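PDB 3HXL: uncharacterized protein DSY3957 from Desulfitobacterium hafniense, which probably forms the contractile sheath around the tail tube of a phage or phage-like particle. Local coordinates for residues 198-210 and 264-276. Residues are numbered along the deposited sequence; the frame is centred on the assembly and turned at random.
Sequences FDFNTIALPSTDD and AQATAWVAGATAG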
ATOM      1  N   PHE A 198      10.293   1.462  -4.570  1.00 21.97           N
ATOM      2  CA  PHE A 198       9.160   0.913  -5.314  1.00 24.61           C
ATOM      3  C   PHE A 198       8.269   2.022  -5.850  1.00 22.74           C
ATOM      4  O   PHE A 198       8.348   3.169  -5.415  1.00 20.43           O
ATOM      5  CB  PHE A 198       8.289   0.012  -4.424  1.00 20.83           C
ATOM      6  CG  PHE A 198       8.837  -1.375  -4.220  1.00 23.99           C
ATOM      7  CD1 PHE A 198       9.875  -1.608  -3.321  1.00 29.13           C
ATOM      8  CD2 PHE A 198       8.298  -2.453  -4.921  1.00 20.97           C
ATOM      9  CE1 PHE A 198      10.368  -2.901  -3.120  1.00 24.72           C
ATOM     10  CE2 PHE A 198       8.783  -3.746  -4.731  1.00 22.06           C
ATOM     11  CZ  PHE A 198       9.821  -3.972  -3.828  1.00 35.56           C
ATOM     12  N   ASP A 199       7.433   1.687  -6.822  1.00 25.94           N
ATOM     13  CA  ASP A 199       6.489   2.666  -7.319  1.00 23.12           C
ATOM     14  C   ASP A 199       5.213   2.341  -6.557  1.00 18.54           C
ATOM     15  O   ASP A 199       4.803   1.180  -6.486  1.00 18.71           O
ATOM     16  CB  ASP A 199       6.292   2.535  -8.829  1.00 36.32           C
ATOM     17  CG  ASP A 199       7.435   3.166  -9.614  1.00 50.17           C
ATOM     18  OD1 ASP A 199       7.824   4.310  -9.276  1.00 49.71           O
ATOM     19  OD2 ASP A 199       7.935   2.530 -10.566  1.00 50.70           O
ATOM     20  N   PHE A 200       4.619   3.365  -5.950  1.00 16.90           N
ATOM     21  CA  PHE A 200       3.395   3.207  -5.172  1.00 14.95           C
ATOM     22  C   PHE A 200       2.655   4.539  -5.104  1.00 13.53           C
ATOM     23  O   PHE A 200       3.180   5.568  -5.524  1.00 13.84           O
ATOM     24  CB  PHE A 200       3.721   2.693  -3.761  1.00 15.75           C
ATOM     25  CG  PHE A 200       4.501   3.666  -2.912  1.00 18.18           C
ATOM     26  CD1 PHE A 200       3.849   4.523  -2.027  1.00 14.41           C
ATOM     27  CD2 PHE A 200       5.886   3.730  -3.006  1.00 18.05           C
ATOM     28  CE1 PHE A 200       4.572   5.436  -1.245  1.00 16.90           C
ATOM     29  CE2 PHE A 200       6.614   4.636  -2.232  1.00 18.34           C
ATOM     30  CZ  PHE A 200       5.952   5.489  -1.350  1.00 15.29           C
ATOM     31  N   ASN A 201       1.434   4.518  -4.585  1.00 12.96           N
ATOM     32  CA  ASN A 201       0.633   5.729  -4.502  1.00 12.77           C
ATOM     33  C   ASN A 201       0.413   6.171  -3.072  1.00 11.19           C
ATOM     34  O   ASN A 201       0.558   7.345  -2.746  1.00 16.62           O
ATOM     35  CB  ASN A 201      -0.739   5.502  -5.154  1.00 13.21           C
ATOM     36  CG  ASN A 201      -0.629   5.128  -6.608  1.00 15.06           C
ATOM     37  OD1 ASN A 201      -0.227   5.940  -7.437  1.00 21.81           O
ATOM     38  ND2 ASN A 201      -0.971   3.893  -6.927  1.00 10.65           N
ATOM     39  N   THR A 202       0.068   5.217  -2.219  1.00 14.10           N
ATOM     40  CA  THR A 202      -0.221   5.539  -0.835  1.00 18.04           C
ATOM     41  C   THR A 202       0.377   4.580   0.181  1.00 14.98           C
ATOM     42  O   THR A 202       0.613   3.403  -0.106  1.00 19.89           O
ATOM     43  CB  THR A 202      -1.731   5.562  -0.604  1.00 21.61           C
ATOM     44  OG1 THR A 202      -2.225   4.219  -0.614  1.00 26.09           O
ATOM     45  CG2 THR A 202      -2.420   6.343  -1.712  1.00 15.76           C
ATOM     46  N   ILE A 203       0.607   5.098   1.381  1.00 14.46           N
ATOM     47  CA  ILE A 203       1.142   4.300   2.474  1.00 15.48           C
ATOM     48  C   ILE A 203       0.198   4.417   3.664  1.00 16.78           C
ATOM     49  O   ILE A 203      -0.333   5.489   3.932  1.00 16.12           O
ATOM     50  CB  ILE A 203       2.527   4.806   2.927  1.00 21.10           C
ATOM     51  CG1 ILE A 203       3.588   4.440   1.887  1.00 19.67           C
ATOM     52  CG2 ILE A 203       2.862   4.219   4.291  1.00 19.22           C
ATOM     53  CD1 ILE A 203       4.933   5.130   2.116  1.00 20.84           C
ATOM     54  N   ALA A 204      -0.022   3.312   4.365  1.00 19.66           N
ATOM     55  CA  ALA A 204      -0.867   3.336   5.545  1.00 16.98           C
ATOM     56  C   ALA A 204       0.020   3.065   6.747  1.00 18.22           C
ATOM     57  O   ALA A 204       0.901   2.203   6.692  1.00 15.80           O
ATOM     58  CB  ALA A 204      -1.959   2.265   5.457  1.00 16.79           C
ATOM     59  N   LEU A 205      -0.185   3.822   7.820  1.00 18.63           N
ATOM     60  CA  LEU A 205       0.566   3.603   9.054  1.00 16.32           C
ATOM     61  C   LEU A 205      -0.482   3.296  10.123  1.00 15.13           C
ATOM     62  O   LEU A 205      -1.046   4.200  10.724  1.00 18.11           O
ATOM     63  CB  LEU A 205       1.381   4.848   9.450  1.00 16.55           C
ATOM     64  CG  LEU A 205       2.101   4.745  10.803  1.00 16.01           C
ATOM     65  CD1 LEU A 205       2.994   3.502  10.829  1.00 17.38           C
ATOM     66  CD2 LEU A 205       2.931   5.996  11.048  1.00 16.57           C
ATOM     67  N   PRO A 206      -0.781   2.006  10.342  1.00 16.58           N
ATOM     68  CA  PRO A 206      -1.769   1.577  11.338  1.00 20.49           C
ATOM     69  C   PRO A 206      -1.138   1.531  12.729  1.00 20.86           C
ATOM     70  O   PRO A 206      -1.102   0.485  13.379  1.00 15.61           O
ATOM     71  CB  PRO A 206      -2.168   0.195  10.832  1.00 19.02           C
ATOM     72  CG  PRO A 206      -0.870  -0.333  10.323  1.00 20.47           C
ATOM     73  CD  PRO A 206      -0.325   0.857   9.535  1.00 17.76           C
ATOM     74  N   SER A 207      -0.660   2.690  13.172  1.00 20.71           N
ATOM     75  CA  SER A 207       0.017   2.829  14.454  1.00 21.78           C
ATOM     76  C   SER A 207      -0.380   4.134  15.146  1.00 22.84           C
ATOM     77  O   SER A 207      -0.627   5.141  14.487  1.00 20.26           O
ATOM     78  CB  SER A 207       1.528   2.813  14.207  1.00 20.60           C
ATOM     79  OG  SER A 207       2.257   3.128  15.380  1.00 18.93           O
ATOM     80  N   THR A 208      -0.446   4.117  16.473  1.00 23.55           N
ATOM     81  CA  THR A 208      -0.800   5.320  17.216  1.00 16.86           C
ATOM     82  C   THR A 208       0.452   6.070  17.670  1.00 22.02           C
ATOM     83  O   THR A 208       0.354   7.100  18.337  1.00 28.32           O
ATOM     84  CB  THR A 208      -1.629   4.987  18.465  1.00 21.84           C
ATOM     85  OG1 THR A 208      -0.870   4.128  19.325  1.00 22.80           O
ATOM     86  CG2 THR A 208      -2.927   4.293  18.075  1.00 20.06           C
ATOM     87  N   ASP A 209       1.620   5.550  17.308  1.00 19.88           N
ATOM     88  CA  ASP A 209       2.899   6.151  17.694  1.00 23.70           C
ATOM     89  C   ASP A 209       3.109   7.553  17.105  1.00 26.49           C
ATOM     90  O   ASP A 209       3.367   7.699  15.910  1.00 23.90           O
ATOM     91  CB  ASP A 209       4.046   5.234  17.263  1.00 15.41           C
ATOM     92  CG  ASP A 209       5.368   5.604  17.916  1.00 26.17           C
ATOM     93  OD1 ASP A 209       5.737   6.797  17.879  1.00 25.71           O
ATOM     94  OD2 ASP A 209       6.037   4.700  18.459  1.00 25.98           O
ATOM     95  N   ASP A 210       3.022   8.578  17.953  1.00 25.69           N
ATOM     96  CA  ASP A 210       3.187   9.962  17.503  1.00 27.96           C
ATOM     97  C   ASP A 210       4.529  10.250  16.831  1.00 28.37           C
ATOM     98  O   ASP A 210       4.598  11.038  15.886  1.00 27.93           O
ATOM     99  CB  ASP A 210       2.986  10.935  18.670  1.00 38.27           C
ATOM    100  CG  ASP A 210       1.576  10.892  19.232  1.00 38.81           C
ATOM    101  OD1 ASP A 210       0.611  10.970  18.439  1.00 44.04           O
ATOM    102  OD2 ASP A 210       1.431  10.792  20.470  1.00 51.02           O
ATOM    103  N   ALA A 264      -6.663   3.753  13.800  1.00 19.15           N
ATOM    104  CA  ALA A 264      -5.374   3.240  13.344  1.00 21.49           C
ATOM    105  C   ALA A 264      -5.577   2.104  12.336  1.00 18.15           C
ATOM    106  O   ALA A 264      -4.899   2.039  11.312  1.00 15.63           O
ATOM    107  CB  ALA A 264      -4.553   2.739  14.530  1.00 15.35           C
ATOM    108  N   GLN A 265      -6.498   1.196  12.642  1.00 14.13           N
ATOM    109  CA  GLN A 265      -6.772   0.082  11.743  1.00 15.76           C
ATOM    110  C   GLN A 265      -7.450   0.560  10.463  1.00 19.52           C
ATOM    111  O   GLN A 265      -7.266  -0.027   9.386  1.00 15.38           O
ATOM    112  CB  GLN A 265      -7.677  -0.944  12.417  1.00 17.37           C
ATOM    113  CG  GLN A 265      -7.055  -1.679  13.595  1.00 17.44           C
ATOM    114  CD  GLN A 265      -8.045  -2.623  14.230  1.00 17.72           C
ATOM    115  OE1 GLN A 265      -9.079  -2.191  14.729  1.00 19.11           O
ATOM    116  NE2 GLN A 265      -7.743  -3.924  14.207  1.00 18.93           N
ATOM    117  N   ALA A 266      -8.251   1.614  10.593  1.00 16.69           N
ATOM    118  CA  ALA A 266      -8.977   2.183   9.464  1.00 16.49           C
ATOM    119  C   ALA A 266      -8.058   2.806   8.409  1.00 20.31           C
ATOM    120  O   ALA A 266      -8.465   2.983   7.263  1.00 15.91           O
ATOM    121  CB  ALA A 266      -9.986   3.218   9.967  1.00 18.80           C
ATOM    122  N   THR A 267      -6.818   3.127   8.782  1.00 17.98           N
ATOM    123  CA  THR A 267      -5.886   3.709   7.824  1.00 12.98           C
ATOM    124  C   THR A 267      -5.641   2.751   6.660  1.00 10.63           C
ATOM    125  O   THR A 267      -5.351   3.185   5.549  1.00 12.92           O
ATOM    126  CB  THR A 267      -4.502   4.050   8.464  1.00 15.10           C
ATOM    127  OG1 THR A 267      -3.864   2.848   8.912  1.00 13.71           O
ATOM    128  CG2 THR A 267      -4.671   5.010   9.642  1.00 13.15           C
ATOM    129  N   ALA A 268      -5.761   1.453   6.920  1.00 13.83           N
ATOM    130  CA  ALA A 268      -5.542   0.439   5.885  1.00 12.63           C
ATOM    131  C   ALA A 268      -6.519   0.627   4.727  1.00 17.12           C
ATOM    132  O   ALA A 268      -6.108   0.737   3.567  1.00 13.91           O
ATOM    133  CB  ALA A 268      -5.700  -0.963   6.482  1.00 12.72           C
ATOM    134  N   TRP A 269      -7.812   0.649   5.039  1.00 16.01           N
ATOM    135  CA  TRP A 269      -8.827   0.838   4.000  1.00 15.61           C
ATOM    136  C   TRP A 269      -8.707   2.215   3.358  1.00 18.98           C
ATOM    137  O   TRP A 269      -8.784   2.350   2.136  1.00 15.27           O
ATOM    138  CB  TRP A 269     -10.237   0.689   4.577  1.00 13.06           C
ATOM    139  CG  TRP A 269     -11.317   0.835   3.539  1.00 11.84           C
ATOM    140  CD1 TRP A 269     -11.847  -0.157   2.763  1.00 14.82           C
ATOM    141  CD2 TRP A 269     -11.970   2.045   3.144  1.00 13.27           C
ATOM    142  NE1 TRP A 269     -12.795   0.358   1.911  1.00 17.98           N
ATOM    143  CE2 TRP A 269     -12.897   1.708   2.127  1.00 18.84           C
ATOM    144  CE3 TRP A 269     -11.876   3.381   3.558  1.00 14.69           C
ATOM    145  CZ2 TRP A 269     -13.710   2.660   1.503  1.00 17.14           C
ATOM    146  CZ3 TRP A 269     -12.690   4.333   2.936  1.00 16.02           C
ATOM    147  CH2 TRP A 269     -13.601   3.962   1.923  1.00 17.83           C
ATOM    148  N   VAL A 270      -8.523   3.247   4.177  1.00 12.48           N
ATOM    149  CA  VAL A 270      -8.413   4.595   3.631  1.00 12.36           C
ATOM    150  C   VAL A 270      -7.268   4.705   2.624  1.00 13.80           C
ATOM    151  O   VAL A 270      -7.419   5.330   1.570  1.00 14.13           O
ATOM    152  CB  VAL A 270      -8.228   5.651   4.746  1.00 10.92           C
ATOM    153  CG1 VAL A 270      -8.070   7.042   4.135  1.00 14.23           C
ATOM    154  CG2 VAL A 270      -9.431   5.631   5.666  1.00 15.11           C
ATOM    155  N   ALA A 271      -6.134   4.088   2.946  1.00 12.97           N
ATOM    156  CA  ALA A 271      -4.968   4.112   2.068  1.00 11.46           C
ATOM    157  C   ALA A 271      -5.262   3.334   0.791  1.00 11.85           C
ATOM    158  O   ALA A 271      -4.903   3.762  -0.305  1.00 13.76           O
ATOM    159  CB  ALA A 271      -3.768   3.504   2.784  1.00 19.97           C
ATOM    160  N   GLY A 272      -5.914   2.186   0.945  1.00 13.31           N
ATOM    161  CA  GLY A 272      -6.251   1.366  -0.212  1.00 15.31           C
ATOM    162  C   GLY A 272      -7.248   2.068  -1.108  1.00 12.22           C
ATOM    163  O   GLY A 272      -7.130   2.037  -2.335  1.00 14.69           O
ATOM    164  N   ALA A 273      -8.238   2.708  -0.491  1.00 18.09           N
ATOM    165  CA  ALA A 273      -9.274   3.433  -1.232  1.00 14.64           C
ATOM    166  C   ALA A 273      -8.717   4.645  -1.963  1.00 17.37           C
ATOM    167  O   ALA A 273      -9.134   4.970  -3.077  1.00 12.40           O
ATOM    168  CB  ALA A 273     -10.389   3.868  -0.273  1.00 12.09           C
ATOM    169  N   THR A 274      -7.779   5.327  -1.317  1.00 11.55           N
ATOM    170  CA  THR A 274      -7.146   6.501  -1.894  1.00 11.24           C
ATOM    171  C   THR A 274      -6.299   6.076  -3.093  1.00 11.39           C
ATOM    172  O   THR A 274      -6.339   6.697  -4.152  1.00 16.20           O
ATOM    173  CB  THR A 274      -6.246   7.194  -0.837  1.00 14.15           C
ATOM    174  OG1 THR A 274      -7.070   7.699   0.219  1.00 16.97           O
ATOM    175  CG2 THR A 274      -5.457   8.340  -1.452  1.00 12.40           C
ATOM    176  N   ALA A 275      -5.533   5.009  -2.909  1.00 14.30           N
ATOM    177  CA  ALA A 275      -4.679   4.490  -3.967  1.00 13.36           C
ATOM    178  C   ALA A 275      -5.527   3.986  -5.142  1.00 13.21           C
ATOM    179  O   ALA A 275      -5.187   4.212  -6.303  1.00 15.17           O
ATOM    180  CB  ALA A 275      -3.817   3.359  -3.420  1.00 15.02           C
ATOM    181  N   GLY A 276      -6.623   3.303  -4.826  1.00 12.75           N
ATOM    182  CA  GLY A 276      -7.505   2.770  -5.855  1.00 15.56           C
ATOM    183  C   GLY A 276      -8.383   3.794  -6.550  1.00 16.14           C
ATOM    184  O   GLY A 276      -8.876   3.552  -7.657  1.00 16.28           O
TER
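The carbonyl plane of A271 is approached from both faces: the hydroxyl of T202 comes over one, the backbone N of A275 from the other. The T202-to-A271 hydrogen bond joins strand 202-204 to helix 263-276, a covering helix in the alpha/beta core of the subtilisin-like domain, where the strand lies between parallel strands 35-40 and 232-236. T202 OG1 donates to A271 O at 2.7 Å from above the carbonyl plane (49° out of it), so the buried oxygen takes a side-chain bond without losing its helical one. With OG1 between the backbone N and carbonyl carbon (chi1 73°), the hydroxyl faces the helix, while the methyl CG2 meets T274 CG2 at 3.6 Å. Strand and helix run antiparallel, and their axes come within 7.4 Å, an illustration of how small side chains permit close alpha/beta packing. A204 and A271 make the point directly, their CB atoms pressed to 3.5 Å, tighter than usual van der Waals contact. I203 and L205 point away from this helix, and their side chains touch Y191 and Y188 of helix 185-195, which covers the other face of the sheet. At the inverse gamma turn centred on P206, T267 OG1 donates to A264 O at 2.7 Å, and that same oxygen receives a CA-H...O contact from P206 CA at 3.2 Å.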